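Local structure of amidohydrolase (Pseudomonas aeruginosa, 2I5G) at residues L16-W21 with N38-V43; T248-G253 with R285-F290. The protein probably hydrolyses dipeptides with the help of bound metal, as do other membrane dipeptidases of peptidase family M19. The protein carries 2 engineered substitutions. One frame throughout, in Å; residues are numbered along the deposited sequence.

The two contacts meet where the first and last strands of the presumed TIM barrel come together. Contact 1 pairs strands 13-17 and 36-40, the first two of the fold, and lies about 9 Å (centre to centre) from the middle of the chain. Contact 2 lies farther out, about 13 Å by the same measure, and joins two loops, 248-253 and 285-290. Residues 16-21 connect them: Leu16 O and Asp249 N, and Ile18 N and Phe250 O, probably form backbone hydrogen bonds, so the chain following strand 244-246 runs beside the first strand. Both contacts are partly buried. Contact 1 depends on backbone pairing flanked by apolar groups, whereas contact 2 is made by side chains, phenylalanine rings and one glutamine amide.

Contact 1: residues L16-W21 with N38-V43; sequences LIIAKW and NCTVSV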
loop_
_atom_site.group_PDB
_atom_site.type_symbol
_atom_site.label_atom_id
_atom_site.label_comp_id
_atom_site.label_asym_id
_atom_site.label_seq_id
_atom_site.Cartn_x
_atom_site.Cartn_y
_atom_site.Cartn_z
ATOM N N LEU A 16 12.856 18.856 -11.065
ATOM C CA LEU A 16 12.014 17.822 -11.639
ATOM C C LEU A 16 11.765 17.909 -13.134
ATOM O O LEU A 16 11.325 18.938 -13.655
ATOM C CB LEU A 16 10.660 17.779 -10.946
ATOM C CG LEU A 16 9.998 16.433 -11.248
ATOM C CD1 LEU A 16 10.327 15.470 -10.115
ATOM C CD2 LEU A 16 8.504 16.583 -11.388
ATOM N N ILE A 17 12.022 16.795 -13.809
ATOM C CA ILE A 17 11.822 16.691 -15.241
ATOM C C ILE A 17 11.348 15.278 -15.599
ATOM O O ILE A 17 11.959 14.295 -15.190
ATOM C CB ILE A 17 13.129 17.022 -15.998
ATOM C CG1 ILE A 17 13.410 18.520 -15.899
ATOM C CG2 ILE A 17 13.021 16.612 -17.461
ATOM C CD1 ILE A 17 14.656 18.974 -16.654
ATOM N N ILE A 18 10.229 15.199 -16.324
ATOM C CA ILE A 18 9.646 13.940 -16.798
ATOM C C ILE A 18 9.377 14.139 -18.279
ATOM O O ILE A 18 8.227 14.240 -18.708
ATOM C CB ILE A 18 8.285 13.589 -16.143
ATOM C CG1 ILE A 18 7.489 14.860 -15.841
ATOM C CG2 ILE A 18 8.495 12.743 -14.932
ATOM C CD1 ILE A 18 8.032 15.685 -14.691
ATOM N N ALA A 19 10.450 14.220 -19.056
ATOM C CA ALA A 19 10.348 14.412 -20.493
ATOM C C ALA A 19 10.576 13.088 -21.199
ATOM O O ALA A 19 11.144 12.166 -20.620
ATOM C CB ALA A 19 11.386 15.421 -20.947
ATOM N N LYS A 20 10.115 12.992 -22.443
ATOM C CA LYS A 20 10.315 11.783 -23.241
ATOM C C LYS A 20 11.820 11.779 -23.498
ATOM O O LYS A 20 12.365 12.772 -23.977
ATOM C CB LYS A 20 9.565 11.895 -24.569
ATOM C CG LYS A 20 9.600 10.644 -25.425
ATOM C CD LYS A 20 8.570 9.623 -24.975
ATOM C CE LYS A 20 7.157 10.060 -25.350
ATOM N NZ LYS A 20 6.110 9.078 -24.932
ATOM N N TRP A 21 12.495 10.683 -23.174
ATOM C CA TRP A 21 13.941 10.624 -23.367
ATOM C C TRP A 21 14.414 10.260 -24.769
ATOM O O TRP A 21 13.950 9.294 -25.370
ATOM C CB TRP A 21 14.570 9.664 -22.355
ATOM C CG TRP A 21 14.908 10.298 -21.032
ATOM C CD1 TRP A 21 14.179 11.239 -20.357
ATOM C CD2 TRP A 21 16.023 9.982 -20.194
ATOM N NE1 TRP A 21 14.771 11.524 -19.148
ATOM C CE2 TRP A 21 15.904 10.764 -19.023
ATOM C CE3 TRP A 21 17.112 9.107 -20.313
ATOM C CZ2 TRP A 21 16.830 10.696 -17.980
ATOM C CZ3 TRP A 21 18.034 9.039 -19.275
ATOM C CH2 TRP A 21 17.885 9.829 -18.125
ATOM N N ASN A 38 16.931 16.407 -11.782
ATOM C CA ASN A 38 16.298 15.260 -11.130
ATOM C C ASN A 38 15.353 14.655 -12.166
ATOM O O ASN A 38 14.265 15.182 -12.400
ATOM C CB ASN A 38 15.475 15.713 -9.912
ATOM C CG ASN A 38 14.579 14.605 -9.349
ATOM O OD1 ASN A 38 14.467 13.524 -9.926
ATOM N ND2 ASN A 38 13.933 14.879 -8.215
ATOM N N CYS A 39 15.766 13.560 -12.791
ATOM C CA CYS A 39 14.924 12.922 -13.787
ATOM C C CYS A 39 14.159 11.738 -13.221
ATOM O O CYS A 39 14.734 10.830 -12.621
ATOM C CB CYS A 39 15.758 12.484 -14.990
ATOM S SG CYS A 39 16.472 13.884 -15.876
ATOM N N THR A 40 12.848 11.769 -13.419
ATOM C CA THR A 40 11.964 10.725 -12.946
ATOM C C THR A 40 12.049 9.459 -13.792
ATOM O O THR A 40 11.942 9.507 -15.015
ATOM C CB THR A 40 10.514 11.220 -12.944
ATOM O OG1 THR A 40 10.423 12.408 -12.149
ATOM C CG2 THR A 40 9.589 10.167 -12.379
ATOM N N VAL A 41 12.239 8.327 -13.120
ATOM C CA VAL A 41 12.323 7.033 -13.783
ATOM C C VAL A 41 11.272 6.081 -13.187
ATOM O O VAL A 41 11.340 4.863 -13.371
ATOM C CB VAL A 41 13.734 6.404 -13.610
ATOM C CG1 VAL A 41 14.809 7.389 -14.063
ATOM C CG2 VAL A 41 13.959 6.016 -12.171
ATOM N N SER A 42 10.293 6.645 -12.483
ATOM C CA SER A 42 9.257 5.835 -11.853
ATOM C C SER A 42 8.164 6.686 -11.213
ATOM O O SER A 42 8.451 7.710 -10.583
ATOM C CB SER A 42 9.900 4.935 -10.781
ATOM O OG SER A 42 8.941 4.241 -10.001
ATOM N N VAL A 43 6.912 6.259 -11.381
ATOM C CA VAL A 43 5.771 6.957 -10.788
ATOM C C VAL A 43 4.718 5.977 -10.257
ATOM O O VAL A 43 4.309 6.077 -9.104
ATOM C CB VAL A 43 5.139 7.991 -11.786
ATOM C CG1 VAL A 43 5.294 7.513 -13.182
ATOM C CG2 VAL A 43 3.668 8.230 -11.467
#
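Ile17 and Cys39 pair in parallel register, their CA atoms 5.1 Å apart, where strand 13-17 runs beside strand 36-40. Two backbone hydrogen bonds bracket Cys39: Ile17 N donates to Asn38 O (3.1 Å) and Thr40 N to Ile17 O (3.2 Å). Weaker CA-H...O contacts, from Leu16 CA to Asn38 O and from Cys39 CA to Ile17 O, add to the same two acceptors. Beyond Ile17 the first segment leaves the sheet and carries Trp21 back toward strand 36-40. The side chains of Ile17 and Cys39 share one face of the sheet, and there the indole meets Cys39 edge-on: Cys39 CB lies near the ring plane, 3.6 Å from Trp21 CZ2. With SG anti to the carbonyl carbon (chi1 -65°), the sulfur also stands at the rim, 5.2 Å from the centroid of the six-membered ring of Trp21, a sulfur-aromatic contact. Ile88 of strand 86-92 and Leu60 of helix 47-63 pack on the same indole. Farther along, Ile18 runs alongside Thr40, its CG2 methyl set against CB and OG1 of Thr40. Leu16 CD1 comes within 3.7 Å of Thr40 OG1. Strand 13-17, helix 23-31 and strand 36-40 follow one another as a beta-alpha-beta unit, right-handed as in TIM barrels. The carbonyls of Asn38 and Ile17 are thus satisfied by the neighbouring strand, while the hydroxyl of Thr40 turns to Gln93 NE2 and not across the contact, where the side chains add apolar and sulfur-aromatic contacts.

Contact 2: residues T248-G253 with R285-F290; sequences TDFTQG and RTVGEF
Phe250 and Gln252 reach across to Val287 in a loop-to-loop contact, part aromatic and part polar, at the C-terminal ends of the barrel strands. Segment 248-253 follows strand 244-246, and segment 285-290 leads into helix 291-299 through a short 3-10 turn at 287-289. One methyl of Val287 lies over a face of the Phe250 ring: CG2 is 3.9 Å from the Phe250 centroid, 26° off the normal, in a CH-pi contact offset toward the rim. The far end of the same ring approaches the backbone, with Phe250 CZ 3.5 Å from Thr286 C. Phe290 CE2 lies at the edge of the Phe250 ring, 4.0 Å from Phe250 CE2. Thr248 CG2 and the Phe290 ring approach one another from opposing sides, CG2 being nearest Phe290 CZ. The Thr248 hydroxyl has its main partner in Asp14 of strand 13-17, and also takes a weak bond from Phe250 N. Gln252 supplies the polar link. Its CG lies opposite the backbone N (chi1 -160°), and the chain runs extended from there to bring OE1 to Val287 N, a hydrogen bond of 2.9 Å that is nearly straight (175°) and lies in the carbonyl plane. The other end of the amide, NE2, donates to Asp28 OD2 of helix 23-31, an oxygen that also accepts from Gly288 N. Within the second segment, Glu289 OE1 folds back to accept from Arg285 N at 2.9 Å, above the carboxylate plane, and from Thr286 N through its anti lone pair. Gln252 thus takes Val287 N, Asp28 takes Gly288 N and Glu289 takes the two N-H groups before them; this fixes the orientation of the Gln252 amide and ties both loops to helix 23-31, while the phenylalanines fill the apolar side.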
loop_
_atom_site.group_PDB
_atom_site.type_symbol
_atom_site.label_atom_id
_atom_site.label_comp_id
_atom_site.label_asym_id
_atom_site.label_seq_id
_atom_site.Cartn_x
_atom_site.Cartn_y
_atom_site.Cartn_z
ATOM N N THR A 248 10.957 22.868 -12.405
ATOM C CA THR A 248 10.062 23.112 -13.538
ATOM C C THR A 248 8.950 22.103 -13.764
ATOM O O THR A 248 7.799 22.480 -13.985
ATOM C CB THR A 248 10.841 23.223 -14.861
ATOM O OG1 THR A 248 11.258 21.918 -15.283
ATOM C CG2 THR A 248 12.055 24.107 -14.685
ATOM N N ASP A 249 9.293 20.823 -13.732
ATOM C CA ASP A 249 8.304 19.786 -13.956
ATOM C C ASP A 249 8.058 19.715 -15.464
ATOM O O ASP A 249 6.924 19.573 -15.913
ATOM C CB ASP A 249 7.016 20.128 -13.200
ATOM C CG ASP A 249 6.059 18.954 -13.098
ATOM O OD1 ASP A 249 6.519 17.797 -13.195
ATOM O OD2 ASP A 249 4.843 19.188 -12.901
ATOM N N PHE A 250 9.135 19.831 -16.241
ATOM C CA PHE A 250 9.042 19.757 -17.698
ATOM C C PHE A 250 8.577 18.370 -18.146
ATOM O O PHE A 250 9.144 17.352 -17.736
ATOM C CB PHE A 250 10.400 20.052 -18.341
ATOM C CG PHE A 250 10.610 21.498 -18.691
ATOM C CD1 PHE A 250 9.677 22.184 -19.470
ATOM C CD2 PHE A 250 11.756 22.172 -18.269
ATOM C CE1 PHE A 250 9.881 23.518 -19.826
ATOM C CE2 PHE A 250 11.969 23.507 -18.619
ATOM C CZ PHE A 250 11.028 24.180 -19.400
ATOM N N THR A 251 7.552 18.338 -18.991
ATOM C CA THR A 251 6.999 17.086 -19.507
ATOM C C THR A 251 7.269 17.002 -21.011
ATOM O O THR A 251 6.578 16.293 -21.752
ATOM C CB THR A 251 5.479 17.022 -19.269
ATOM O OG1 THR A 251 4.829 18.054 -20.022
ATOM C CG2 THR A 251 5.168 17.225 -17.803
ATOM N N GLN A 252 8.293 17.732 -21.439
ATOM C CA GLN A 252 8.696 17.815 -22.837
ATOM C C GLN A 252 8.731 16.512 -23.639
ATOM O O GLN A 252 9.459 15.571 -23.312
ATOM C CB GLN A 252 10.053 18.503 -22.924
ATOM C CG GLN A 252 10.357 19.058 -24.288
ATOM C CD GLN A 252 11.618 19.885 -24.304
ATOM O OE1 GLN A 252 11.745 20.858 -23.564
ATOM N NE2 GLN A 252 12.562 19.501 -25.156
ATOM N N GLY A 253 7.932 16.478 -24.704
ATOM C CA GLY A 253 7.880 15.314 -25.571
ATOM C C GLY A 253 6.753 14.327 -25.326
ATOM O O GLY A 253 6.451 13.498 -26.181
ATOM N N ARG A 285 8.740 27.640 -22.445
ATOM C CA ARG A 285 7.963 26.483 -22.881
ATOM C C ARG A 285 8.831 25.242 -23.115
ATOM O O ARG A 285 8.327 24.120 -23.130
ATOM C CB ARG A 285 7.212 26.820 -24.173
ATOM C CG ARG A 285 6.157 27.889 -24.036
ATOM C CD ARG A 285 4.789 27.280 -23.782
ATOM N NE ARG A 285 3.731 28.291 -23.716
ATOM C CZ ARG A 285 3.399 29.111 -24.712
ATOM N NH1 ARG A 285 4.042 29.061 -25.870
ATOM N NH2 ARG A 285 2.404 29.976 -24.557
ATOM N N THR A 286 10.127 25.442 -23.321
ATOM C CA THR A 286 11.041 24.324 -23.540
ATOM C C THR A 286 12.282 24.438 -22.658
ATOM O O THR A 286 12.680 25.531 -22.247
ATOM C CB THR A 286 11.507 24.239 -25.011
ATOM O OG1 THR A 286 12.166 25.455 -25.377
ATOM C CG2 THR A 286 10.332 24.003 -25.934
ATOM N N VAL A 287 12.890 23.295 -22.369
ATOM C CA VAL A 287 14.078 23.254 -21.537
ATOM C C VAL A 287 15.136 24.204 -22.083
ATOM O O VAL A 287 15.771 24.941 -21.328
ATOM C CB VAL A 287 14.649 21.824 -21.481
ATOM C CG1 VAL A 287 15.859 21.777 -20.561
ATOM C CG2 VAL A 287 13.575 20.864 -20.992
ATOM N N GLY A 288 15.311 24.196 -23.399
ATOM C CA GLY A 288 16.302 25.056 -24.022
ATOM C C GLY A 288 16.141 26.541 -23.739
ATOM O O GLY A 288 16.995 27.348 -24.119
ATOM N N GLU A 289 15.055 26.908 -23.067
ATOM C CA GLU A 289 14.800 28.308 -22.744
ATOM C C GLU A 289 15.107 28.661 -21.296
ATOM O O GLU A 289 14.860 29.790 -20.868
ATOM C CB GLU A 289 13.346 28.666 -23.036
ATOM C CG GLU A 289 13.006 28.780 -24.501
ATOM C CD GLU A 289 11.568 29.197 -24.707
ATOM O OE1 GLU A 289 10.677 28.343 -24.521
ATOM O OE2 GLU A 289 11.327 30.381 -25.038
ATOM N N PHE A 290 15.644 27.696 -20.548
ATOM C CA PHE A 290 15.979 27.898 -19.138
ATOM C C PHE A 290 16.605 29.270 -18.850
ATOM O O PHE A 290 16.205 29.958 -17.908
ATOM C CB PHE A 290 16.924 26.789 -18.663
ATOM C CG PHE A 290 16.402 26.002 -17.494
ATOM C CD1 PHE A 290 16.354 26.564 -16.223
ATOM C CD2 PHE A 290 15.934 24.700 -17.670
ATOM C CE1 PHE A 290 15.846 25.843 -15.144
ATOM C CE2 PHE A 290 15.425 23.973 -16.599
ATOM C CZ PHE A 290 15.381 24.545 -15.333
#